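Local coordinates for glyoxalase family protein (Bacillus cereus, PDB 1ZSW) that binds a zinc ion and belongs to the glyoxalase (vicinal oxygen chelate) family, probably acting as a metalloenzyme whose substrate is not established, at residues A[284-287]-A[291-294]; A[199-204]-A[265-270]. One frame throughout, in Å; residues are numbered along the deposited sequence. Where two conformers were deposited one is given.

Contact 1: residues A[284-287]-A[291-294]; sequences YFRE and ILFE. With ZN (zinc ion), chain B.
F285 and F293 form a hydrogen-bonded antiparallel pair: F293 N donates to F285 O at 2.8 Å, and F285 N returns a bond to F293 O at 3.0 Å. Two residues nearer the turn, E287 N reaches I291 O at 3.1 Å, and the E287 carboxylate folds back so that OE2, through its anti lone pair, takes I291 N at 2.9 Å. That return depends on the bend of E287 at chi2 (68°), while its OE1 receives N289 N inside the turn. Beyond F285 and F293, Y284 and E294 run alongside each other: the carboxylate stacks against the Y284 ring, their planes 22° apart, and E294 CG makes a CH-pi contact over one face of the Y284 ring, 3.9 Å from the ring centroid. Extended beyond CG, E294 brings OE1 to 2.0 Å from zinc, which H33 and H246 also bind; its OE2 is bonded to S282 OG, and Y284 OH to R277 NE, which would limit rotation of both groups. The segments form the turn end of the hairpin between strands 280-286 and 292-300, the last two strands of a beta-alpha-beta-beta-beta module of the vicinal oxygen chelate fold, with E294 as the carboxylate ligand. On the face carrying F285 and F293, F293 CB lies over the F285 ring; the two ring planes are 21° apart, but the rings are displaced so far that they hardly overlap. E287 CG meets the edge of the F293 ring, 3.6 Å from F293 CE1. On the other face, L292 CB lies over the R286 guanidinium, 3.6 Å from R286 NH1, which is hydrogen-bonded to G290 O.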
loop_
_atom_site.group_PDB
_atom_site.type_symbol
_atom_site.label_atom_id
_atom_site.label_comp_id
_atom_site.label_asym_id
_atom_site.label_seq_id
_atom_site.Cartn_x
_atom_site.Cartn_y
_atom_site.Cartn_z
ATOM N N TYR A 284 -8.578 -10.288 -5.567
ATOM C CA TYR A 284 -7.893 -9.391 -6.502
ATOM C C TYR A 284 -8.712 -9.209 -7.774
ATOM O O TYR A 284 -9.399 -10.112 -8.251
ATOM C CB TYR A 284 -6.538 -9.994 -6.912
ATOM C CG TYR A 284 -5.597 -10.288 -5.755
ATOM C CD1 TYR A 284 -4.503 -9.451 -5.455
ATOM C CD2 TYR A 284 -5.822 -11.414 -4.941
ATOM C CE1 TYR A 284 -3.653 -9.796 -4.372
ATOM C CE2 TYR A 284 -5.020 -11.734 -3.880
ATOM C CZ TYR A 284 -3.945 -10.931 -3.593
ATOM O OH TYR A 284 -3.205 -11.353 -2.498
ATOM N N PHE A 285 -8.601 -8.033 -8.387
ATOM C CA PHE A 285 -9.201 -7.822 -9.708
ATOM C C PHE A 285 -8.409 -6.742 -10.398
ATOM O O PHE A 285 -7.802 -5.875 -9.717
ATOM C CB PHE A 285 -10.707 -7.436 -9.621
ATOM C CG PHE A 285 -10.959 -6.030 -9.091
ATOM C CD1 PHE A 285 -11.167 -4.966 -9.970
ATOM C CD2 PHE A 285 -10.937 -5.786 -7.730
ATOM C CE1 PHE A 285 -11.384 -3.668 -9.455
ATOM C CE2 PHE A 285 -11.169 -4.503 -7.222
ATOM C CZ PHE A 285 -11.376 -3.459 -8.101
ATOM N N ARG A 286 -8.387 -6.792 -11.726
ATOM C CA ARG A 286 -7.756 -5.725 -12.523
ATOM C C ARG A 286 -8.839 -4.871 -13.133
ATOM O O ARG A 286 -9.883 -5.394 -13.610
ATOM C CB ARG A 286 -6.913 -6.328 -13.635
ATOM C CG ARG A 286 -5.612 -6.763 -13.197
ATOM C CD ARG A 286 -4.636 -6.979 -14.350
ATOM N NE ARG A 286 -3.524 -7.740 -13.812
ATOM C CZ ARG A 286 -2.399 -7.241 -13.308
ATOM N NH1 ARG A 286 -2.163 -5.929 -13.290
ATOM N NH2 ARG A 286 -1.485 -8.078 -12.819
ATOM N N GLU A 287 -8.628 -3.556 -13.115
ATOM C CA GLU A 287 -9.617 -2.689 -13.769
ATOM C C GLU A 287 -9.272 -2.438 -15.245
ATOM O O GLU A 287 -8.333 -3.019 -15.780
ATOM C CB GLU A 287 -9.912 -1.425 -12.966
ATOM C CG GLU A 287 -8.746 -0.542 -12.645
ATOM C CD GLU A 287 -8.181 0.124 -13.892
ATOM O OE1 GLU A 287 -8.809 1.084 -14.433
ATOM O OE2 GLU A 287 -7.107 -0.341 -14.332
ATOM N N ILE A 291 -4.723 -1.901 -13.924
ATOM C CA ILE A 291 -4.242 -1.723 -12.560
ATOM C C ILE A 291 -4.787 -2.873 -11.669
ATOM O O ILE A 291 -5.978 -3.118 -11.665
ATOM C CB ILE A 291 -4.720 -0.383 -11.959
ATOM C CG1 ILE A 291 -4.286 0.845 -12.795
ATOM C CG2 ILE A 291 -4.261 -0.249 -10.509
ATOM C CD1 ILE A 291 -2.819 1.047 -12.871
ATOM N N LEU A 292 -3.930 -3.509 -10.885
ATOM C CA LEU A 292 -4.365 -4.619 -10.010
ATOM C C LEU A 292 -4.696 -4.086 -8.658
ATOM O O LEU A 292 -3.846 -3.526 -7.951
ATOM C CB LEU A 292 -3.241 -5.676 -9.888
ATOM C CG LEU A 292 -3.542 -6.958 -9.114
ATOM C CD1 LEU A 292 -4.679 -7.722 -9.754
ATOM C CD2 LEU A 292 -2.289 -7.834 -9.115
ATOM N N PHE A 293 -5.950 -4.286 -8.272
ATOM C CA PHE A 293 -6.408 -3.918 -6.959
ATOM C C PHE A 293 -6.649 -5.173 -6.124
ATOM O O PHE A 293 -6.982 -6.251 -6.678
ATOM C CB PHE A 293 -7.755 -3.208 -7.065
ATOM C CG PHE A 293 -7.669 -1.786 -7.459
ATOM C CD1 PHE A 293 -8.010 -1.418 -8.723
ATOM C CD2 PHE A 293 -7.330 -0.799 -6.534
ATOM C CE1 PHE A 293 -8.009 -0.072 -9.117
ATOM C CE2 PHE A 293 -7.306 0.559 -6.931
ATOM C CZ PHE A 293 -7.637 0.895 -8.248
ATOM N N GLU A 294 -6.504 -5.043 -4.822
ATOM C CA GLU A 294 -6.870 -6.127 -3.916
ATOM C C GLU A 294 -7.827 -5.537 -2.894
ATOM O O GLU A 294 -7.683 -4.371 -2.472
ATOM C CB GLU A 294 -5.608 -6.660 -3.266
ATOM C CG GLU A 294 -5.833 -7.772 -2.206
ATOM C CD GLU A 294 -4.547 -8.182 -1.519
ATOM O OE1 GLU A 294 -3.509 -7.511 -1.699
ATOM O OE2 GLU A 294 -4.589 -9.212 -0.803
HETATM ZN ZN ZN B . -1.571 -7.885 -1.239
#

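Contact 2: residues A[199-204]-A[265-270]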
loop_
_atom_site.group_PDB
_atom_site.type_symbol
_atom_site.label_atom_id
_atom_site.label_comp_id
_atom_site.label_asym_id
_atom_site.label_seq_id
_atom_site.Cartn_x
_atom_site.Cartn_y
_atom_site.Cartn_z
ATOM N N THR A 199 -15.639 5.932 -8.219
ATOM C CA THR A 199 -16.823 6.621 -7.688
ATOM C C THR A 199 -18.081 5.803 -7.797
ATOM O O THR A 199 -18.880 5.802 -6.858
ATOM C CB THR A 199 -17.063 7.988 -8.380
ATOM O OG1 THR A 199 -17.246 7.772 -9.795
ATOM C CG2 THR A 199 -15.896 8.904 -8.144
ATOM N N GLU A 200 -18.284 5.142 -8.933
ATOM C CA GLU A 200 -19.537 4.401 -9.162
ATOM C C GLU A 200 -19.606 3.059 -8.485
ATOM O O GLU A 200 -20.688 2.643 -8.026
ATOM C CB GLU A 200 -19.825 4.249 -10.646
ATOM C CG GLU A 200 -19.845 5.576 -11.377
ATOM C CD GLU A 200 -20.027 5.415 -12.867
ATOM O OE1 GLU A 200 -20.362 4.287 -13.300
ATOM O OE2 GLU A 200 -19.810 6.403 -13.603
ATOM N N ILE A 201 -18.474 2.355 -8.398
ATOM C CA ILE A 201 -18.509 1.091 -7.678
ATOM C C ILE A 201 -18.211 1.313 -6.208
ATOM O O ILE A 201 -18.998 0.965 -5.341
ATOM C CB ILE A 201 -17.485 0.053 -8.219
ATOM C CG1 ILE A 201 -17.632 -0.140 -9.726
ATOM C CG2 ILE A 201 -17.619 -1.252 -7.393
ATOM C CD1 ILE A 201 -16.610 -1.156 -10.324
ATOM N N PHE A 202 -17.074 1.934 -5.939
ATOM C CA PHE A 202 -16.574 1.991 -4.580
ATOM C C PHE A 202 -17.027 3.160 -3.727
ATOM O O PHE A 202 -16.761 3.193 -2.530
ATOM C CB PHE A 202 -15.055 1.828 -4.584
ATOM C CG PHE A 202 -14.618 0.417 -4.988
ATOM C CD1 PHE A 202 -14.137 0.175 -6.254
ATOM C CD2 PHE A 202 -14.806 -0.649 -4.107
ATOM C CE1 PHE A 202 -13.769 -1.144 -6.650
ATOM C CE2 PHE A 202 -14.449 -1.952 -4.472
ATOM C CZ PHE A 202 -13.942 -2.198 -5.737
ATOM N N GLY A 203 -17.724 4.096 -4.357
ATOM C CA GLY A 203 -18.251 5.271 -3.631
ATOM C C GLY A 203 -17.205 6.249 -3.133
ATOM O O GLY A 203 -17.433 6.921 -2.127
ATOM N N TYR A 204 -16.043 6.318 -3.796
ATOM C CA TYR A 204 -15.029 7.305 -3.459
ATOM C C TYR A 204 -15.572 8.676 -3.807
ATOM O O TYR A 204 -16.396 8.836 -4.737
ATOM C CB TYR A 204 -13.717 7.077 -4.225
ATOM C CG TYR A 204 -12.840 5.983 -3.670
ATOM C CD1 TYR A 204 -13.346 4.728 -3.428
ATOM C CD2 TYR A 204 -11.519 6.222 -3.406
ATOM C CE1 TYR A 204 -12.511 3.707 -2.945
ATOM C CE2 TYR A 204 -10.655 5.205 -2.923
ATOM C CZ TYR A 204 -11.169 3.975 -2.696
ATOM O OH TYR A 204 -10.339 2.998 -2.199
ATOM N N LYS A 265 -17.925 -8.311 -9.805
ATOM C CA LYS A 265 -18.421 -9.243 -10.827
ATOM C C LYS A 265 -19.515 -8.597 -11.686
ATOM O O LYS A 265 -19.553 -8.762 -12.911
ATOM C CB LYS A 265 -18.980 -10.493 -10.149
ATOM C CG LYS A 265 -17.941 -11.476 -9.659
ATOM C CD LYS A 265 -18.593 -12.828 -9.354
ATOM C CE LYS A 265 -17.545 -13.816 -8.917
ATOM N NZ LYS A 265 -18.122 -15.083 -8.371
ATOM N N GLN A 266 -20.410 -7.843 -11.050
ATOM C CA GLN A 266 -21.506 -7.188 -11.781
ATOM C C GLN A 266 -21.003 -6.179 -12.775
ATOM O O GLN A 266 -21.660 -5.918 -13.772
ATOM C CB GLN A 266 -22.521 -6.516 -10.839
ATOM C CG GLN A 266 -23.204 -7.463 -9.843
ATOM C CD GLN A 266 -24.080 -8.557 -10.474
ATOM O OE1 GLN A 266 -24.258 -8.633 -11.696
ATOM N NE2 GLN A 266 -24.631 -9.422 -9.608
ATOM N N ARG A 267 -19.824 -5.602 -12.528
ATOM C CA ARG A 267 -19.261 -4.622 -13.458
ATOM C C ARG A 267 -18.329 -5.285 -14.504
ATOM O O ARG A 267 -17.713 -4.615 -15.340
ATOM C CB ARG A 267 -18.543 -3.497 -12.690
ATOM C CG ARG A 267 -19.278 -2.938 -11.433
ATOM C CD ARG A 267 -20.614 -2.305 -11.717
ATOM N NE ARG A 267 -21.042 -1.344 -10.695
ATOM C CZ ARG A 267 -21.439 -1.661 -9.460
ATOM N NH1 ARG A 267 -21.427 -2.922 -9.037
ATOM N NH2 ARG A 267 -21.847 -0.701 -8.637
ATOM N N GLY A 268 -18.270 -6.611 -14.477
ATOM C CA GLY A 268 -17.666 -7.385 -15.581
ATOM C C GLY A 268 -16.189 -7.599 -15.368
ATOM O O GLY A 268 -15.478 -8.169 -16.225
ATOM N N PHE A 269 -15.704 -7.154 -14.221
ATOM C CA PHE A 269 -14.345 -7.492 -13.860
ATOM C C PHE A 269 -14.289 -8.955 -13.406
ATOM O O PHE A 269 -15.279 -9.529 -12.894
ATOM C CB PHE A 269 -13.806 -6.561 -12.768
ATOM C CG PHE A 269 -13.726 -5.116 -13.198
ATOM C CD1 PHE A 269 -14.191 -4.105 -12.372
ATOM C CD2 PHE A 269 -13.184 -4.774 -14.434
ATOM C CE1 PHE A 269 -14.116 -2.762 -12.774
ATOM C CE2 PHE A 269 -13.124 -3.439 -14.837
ATOM C CZ PHE A 269 -13.584 -2.435 -13.978
ATOM N N HIS A 270 -13.109 -9.529 -13.516
ATOM C CA HIS A 270 -12.902 -10.925 -13.218
ATOM C C HIS A 270 -12.161 -11.034 -11.891
ATOM O O HIS A 270 -11.004 -10.629 -11.792
ATOM C CB HIS A 270 -12.125 -11.562 -14.365
ATOM C CG HIS A 270 -12.976 -11.870 -15.559
ATOM N ND1 HIS A 270 -13.735 -10.917 -16.203
ATOM C CD2 HIS A 270 -13.205 -13.034 -16.212
ATOM C CE1 HIS A 270 -14.387 -11.476 -17.206
ATOM N NE2 HIS A 270 -14.079 -12.761 -17.234
HETATM O O HOH W 1 -20.458 1.167 -11.847
HETATM O O HOH W 2 -21.609 -0.311 -5.562
#
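This is a small, partly buried apolar contact, edged by water, between the ends of two helices: 199-204 carries the end of helix 191-201, while 265-270 holds the last residues of helix 254-266 and the turn after it. The segments bury 164 Å² and share no direct hydrogen bond; their nearest CA atoms, those of I201 and R267, stand 8.2 Å apart, so side chains bridge the gap. I201 supplies most of the contact from its side. With CG1 beside the backbone N and the chain extended from there (chi2 179°), I201 CD1 reaches R267 CG at 3.4 Å and, at the edge of the F269 ring and near the ring plane, F269 CE1 at 3.8 Å. The R267 and I201 side chains slide past each other in opposite directions. R267, bent at chi2 (-62°), passes over I201 so that I201 CG1 lies over one face of the guanidinium, 3.7 Å from R267 NE. Its polar end is linked to the first helix through solvent. One water accepts from R267 NE at 2.8 Å, in the guanidinium plane, and donates only weakly to E200 OE1; another accepts from R267 NH2 and donates to I201 O at 2.9 Å. R267 was modelled in two conformers, and the packing and water links described are those of one. At the turn following R267, G268 has positive phi and closes a Schellman motif, after which the chain leads into F269, whose ring packs on V264 and T197. The pair lies where the two helices end on the same flank of the fold: I201 also rests on W260 and Q263 of helix 254-266, and F269 reaches E287 and S288 in the loop after strand 280-286.

Overall arrangement
Both contacts belong to the C-terminal glyoxalase-superfamily half of the chain, their centres about 11 Å apart. They come in series: both segments of contact 2 precede contact 1, and the chain runs from 265-270 through strand 275-276 into the hairpin of strands 280-286 and 292-300. That hairpin lies in the mixed sheet that also holds strands 31-38 and 244-251, which carry the zinc ligands H33 and H246. The contacts touch directly: F285 CZ meets F202 CE1 at 3.6 Å, and the F269 ring packs against R286 O and E287 CA. The ends of the two helices thus meet the hairpin on the face bearing F285 and F293, where M194 of helix 191-201 also touches F293, whereas E294 on the other face binds zinc.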